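Integrase (PDB 6QBW) probably catalyses, through this catalytic core domain of the retroviral integrase, the insertion of viral DNA into the host genome. Local coordinates at residues A[114-119]-A[133-138]. Sequence-based numbering, arbitrary orientation.
Sequences NLLNKY and NKALWT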
ATOM      1  N   ASN A 114      13.224 -11.556 -15.690  1.00 50.44           N
ATOM      2  CA  ASN A 114      12.999 -13.004 -15.673  1.00 50.69           C
ATOM      3  C   ASN A 114      11.643 -13.327 -15.056  1.00 50.45           C
ATOM      4  O   ASN A 114      10.915 -14.171 -15.572  1.00 50.54           O
ATOM      5  CB  ASN A 114      14.117 -13.739 -14.915  1.00 51.01           C
ATOM      6  CG  ASN A 114      15.415 -13.820 -15.708  1.00 51.10           C
ATOM      7  OD1 ASN A 114      15.427 -13.625 -16.924  1.00 51.26           O
ATOM      8  ND2 ASN A 114      16.515 -14.112 -15.019  1.00 51.16           N
ATOM      9  N   LEU A 115      11.307 -12.647 -13.962  1.00 50.31           N
ATOM     10  CA  LEU A 115      10.005 -12.818 -13.315  1.00 50.36           C
ATOM     11  C   LEU A 115       8.860 -12.268 -14.164  1.00 50.90           C
ATOM     12  O   LEU A 115       7.797 -12.881 -14.232  1.00 51.51           O
ATOM     13  CB  LEU A 115       9.996 -12.171 -11.930  1.00 49.97           C
ATOM     14  CG  LEU A 115      10.758 -12.964 -10.865  1.00 49.71           C
ATOM     15  CD1 LEU A 115      11.229 -12.068  -9.731  1.00 49.53           C
ATOM     16  CD2 LEU A 115       9.903 -14.102 -10.332  1.00 49.56           C
ATOM     17  N   LEU A 116       9.067 -11.121 -14.806  1.00 51.36           N
ATOM     18  CA  LEU A 116       8.055 -10.566 -15.707  1.00 51.81           C
ATOM     19  C   LEU A 116       7.752 -11.536 -16.842  1.00 52.13           C
ATOM     20  O   LEU A 116       6.588 -11.832 -17.116  1.00 52.23           O
ATOM     21  CB  LEU A 116       8.502  -9.225 -16.299  1.00 51.84           C
ATOM     22  CG  LEU A 116       8.541  -8.013 -15.370  1.00 52.19           C
ATOM     23  CD1 LEU A 116       8.819  -6.741 -16.162  1.00 52.14           C
ATOM     24  CD2 LEU A 116       7.243  -7.883 -14.590  1.00 52.51           C
ATOM     25  N   ASN A 117       8.803 -12.027 -17.496  1.00 52.26           N
ATOM     26  CA  ASN A 117       8.648 -12.963 -18.608  1.00 52.46           C
ATOM     27  C   ASN A 117       7.896 -14.210 -18.163  1.00 52.39           C
ATOM     28  O   ASN A 117       7.066 -14.726 -18.899  1.00 52.30           O
ATOM     29  CB  ASN A 117      10.011 -13.362 -19.192  1.00 52.59           C
ATOM     30  CG  ASN A 117      10.701 -12.220 -19.923  1.00 52.69           C
ATOM     31  OD1 ASN A 117      10.074 -11.222 -20.281  1.00 53.13           O
ATOM     32  ND2 ASN A 117      12.002 -12.363 -20.145  1.00 52.43           N
ATOM     33  N   LYS A 118       8.187 -14.675 -16.950  1.00 52.82           N
ATOM     34  CA  LYS A 118       7.541 -15.858 -16.396  1.00 53.23           C
ATOM     35  C   LYS A 118       6.073 -15.594 -16.088  1.00 52.63           C
ATOM     36  O   LYS A 118       5.207 -16.364 -16.498  1.00 53.13           O
ATOM     37  CB  LYS A 118       8.255 -16.329 -15.127  1.00 54.29           C
ATOM     38  CG  LYS A 118       7.950 -17.772 -14.747  1.00 55.48           C
ATOM     39  CD  LYS A 118       8.301 -18.066 -13.292  1.00 56.57           C
ATOM     40  CE  LYS A 118       7.190 -17.620 -12.346  1.00 57.32           C
ATOM     41  NZ  LYS A 118       7.568 -17.717 -10.904  1.00 57.71           N
ATOM     42  N   TYR A 119       5.786 -14.513 -15.373  1.00 51.70           N
ATOM     43  CA  TYR A 119       4.401 -14.213 -15.003  1.00 51.18           C
ATOM     44  C   TYR A 119       3.519 -13.906 -16.214  1.00 51.22           C
ATOM     45  O   TYR A 119       2.351 -14.281 -16.233  1.00 51.70           O
ATOM     46  CB  TYR A 119       4.327 -13.096 -13.953  1.00 50.48           C
ATOM     47  CG  TYR A 119       4.670 -13.572 -12.550  1.00 50.00           C
ATOM     48  CD1 TYR A 119       4.014 -14.669 -11.989  1.00 49.76           C
ATOM     49  CD2 TYR A 119       5.641 -12.932 -11.784  1.00 49.70           C
ATOM     50  CE1 TYR A 119       4.319 -15.120 -10.718  1.00 49.35           C
ATOM     51  CE2 TYR A 119       5.948 -13.374 -10.506  1.00 49.67           C
ATOM     52  CZ  TYR A 119       5.282 -14.472  -9.981  1.00 49.49           C
ATOM     53  OH  TYR A 119       5.574 -14.929  -8.719  1.00 49.24           O
ATOM     54  N   ASN A 133       3.590  -6.237 -10.189  1.00 54.76           N
ATOM     55  CA  ASN A 133       3.288  -6.440  -8.768  1.00 54.63           C
ATOM     56  C   ASN A 133       3.738  -7.827  -8.326  1.00 53.88           C
ATOM     57  O   ASN A 133       4.447  -7.972  -7.335  1.00 53.60           O
ATOM     58  CB  ASN A 133       1.793  -6.262  -8.483  1.00 54.68           C
ATOM     59  CG  ASN A 133       1.350  -4.817  -8.574  1.00 55.03           C
ATOM     60  OD1 ASN A 133       2.120  -3.895  -8.309  1.00 55.66           O
ATOM     61  ND2 ASN A 133       0.097  -4.614  -8.945  1.00 55.59           N
ATOM     62  N   LYS A 134       3.341  -8.839  -9.089  1.00 53.42           N
ATOM     63  CA  LYS A 134       3.693 -10.210  -8.773  1.00 53.39           C
ATOM     64  C   LYS A 134       5.217 -10.383  -8.733  1.00 53.28           C
ATOM     65  O   LYS A 134       5.742 -11.037  -7.836  1.00 53.50           O
ATOM     66  CB  LYS A 134       3.038 -11.172  -9.767  1.00 53.40           C
ATOM     67  CG  LYS A 134       1.522 -11.218  -9.643  1.00 53.71           C
ATOM     68  CD  LYS A 134       0.849 -12.020 -10.759  1.00 54.16           C
ATOM     69  CE  LYS A 134       0.768 -13.509 -10.423  1.00 54.47           C
ATOM     70  NZ  LYS A 134      -0.211 -14.277 -11.247  1.00 54.36           N
ATOM     71  N   ALA A 135       5.919  -9.767  -9.680  1.00 52.85           N
ATOM     72  CA  ALA A 135       7.376  -9.831  -9.716  1.00 52.60           C
ATOM     73  C   ALA A 135       8.016  -9.136  -8.517  1.00 52.63           C
ATOM     74  O   ALA A 135       8.957  -9.666  -7.920  1.00 52.19           O
ATOM     75  CB  ALA A 135       7.896  -9.223 -11.006  1.00 52.91           C
ATOM     76  N   LEU A 136       7.518  -7.947  -8.176  1.00 52.90           N
ATOM     77  CA  LEU A 136       8.045  -7.186  -7.032  1.00 53.30           C
ATOM     78  C   LEU A 136       7.827  -7.929  -5.721  1.00 53.13           C
ATOM     79  O   LEU A 136       8.747  -8.057  -4.902  1.00 53.86           O
ATOM     80  CB  LEU A 136       7.389  -5.805  -6.929  1.00 54.01           C
ATOM     81  CG  LEU A 136       7.959  -4.679  -7.792  1.00 54.70           C
ATOM     82  CD1 LEU A 136       7.145  -3.405  -7.608  1.00 54.73           C
ATOM     83  CD2 LEU A 136       9.419  -4.424  -7.454  1.00 54.91           C
ATOM     84  N   TRP A 137       6.603  -8.413  -5.527  1.00 52.11           N
ATOM     85  CA  TRP A 137       6.240  -9.137  -4.314  1.00 51.52           C
ATOM     86  C   TRP A 137       7.031 -10.433  -4.163  1.00 50.65           C
ATOM     87  O   TRP A 137       7.363 -10.827  -3.047  1.00 50.31           O
ATOM     88  CB  TRP A 137       4.741  -9.456  -4.290  1.00 51.60           C
ATOM     89  CG  TRP A 137       3.833  -8.255  -4.296  1.00 51.56           C
ATOM     90  CD1 TRP A 137       4.124  -6.998  -3.855  1.00 51.47           C
ATOM     91  CD2 TRP A 137       2.470  -8.219  -4.741  1.00 51.57           C
ATOM     92  NE1 TRP A 137       3.036  -6.178  -4.014  1.00 51.32           N
ATOM     93  CE2 TRP A 137       2.005  -6.902  -4.552  1.00 51.52           C
ATOM     94  CE3 TRP A 137       1.597  -9.177  -5.280  1.00 51.73           C
ATOM     95  CZ2 TRP A 137       0.703  -6.509  -4.887  1.00 52.01           C
ATOM     96  CZ3 TRP A 137       0.300  -8.790  -5.612  1.00 51.98           C
ATOM     97  CH2 TRP A 137      -0.134  -7.466  -5.411  1.00 52.21           C
ATOM     98  N   THR A 138       7.317 -11.102  -5.281  1.00 50.03           N
ATOM     99  CA  THR A 138       8.102 -12.336  -5.252  1.00 49.69           C
ATOM    100  C   THR A 138       9.550 -12.032  -4.859  1.00 49.78           C
ATOM    101  O   THR A 138      10.157 -12.753  -4.067  1.00 49.52           O
ATOM    102  CB  THR A 138       8.092 -13.067  -6.610  1.00 49.18           C
ATOM    103  OG1 THR A 138       6.746 -13.375  -6.988  1.00 48.63           O
ATOM    104  CG2 THR A 138       8.888 -14.361  -6.534  1.00 49.01           C
TER
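Y119 reaches across from helix 104-122 to T138 and K134 of helix 128-142; the two helices are consecutive in the RNase H-like integrase catalytic core. The short segments cross at 130° between their N-to-C directions, with axes 8.9 Å apart at closest approach. Where their CA atoms come nearest, the small A135 side chain meets L115 CB through its own CB at 3.7 Å and also touches a methyl of L116, CD2, which arrives from the neighbouring position on the facing helix. Of the two L115 methyls, CD2 rests against the T138 methyl CG2, while CD1 stays near the A135 carbonyl oxygen.

The aromatic ring of Y119 is layered between two lysine chains. K134 CB sits almost over the ring centre, 3.8 Å from the centroid and 14° off the normal, a CH-pi contact. A bend at chi3 carries the K134 chain onward, bringing CE to 3.8 Å from Y119 CD1. The opposite face takes K118 CE, displaced toward the rim. L55 of the second subunit packs on Y119, and Y87 of that subunit on both K118 and T138, placing this helix pair at the subunit interface.

T138 OG1 lies at the ring edge, near its plane, and accepts a 2.6 Å hydrogen bond from Y119 OH. With OG1 beside its own backbone N (chi1 -58°), the threonine hydroxyl also donates to K134 O, one turn back, which fixes its rotation. K134 O therefore accepts twice, from T138 N on one face of its carbonyl plane and, at 2.7 Å, from T138 OG1 on the other.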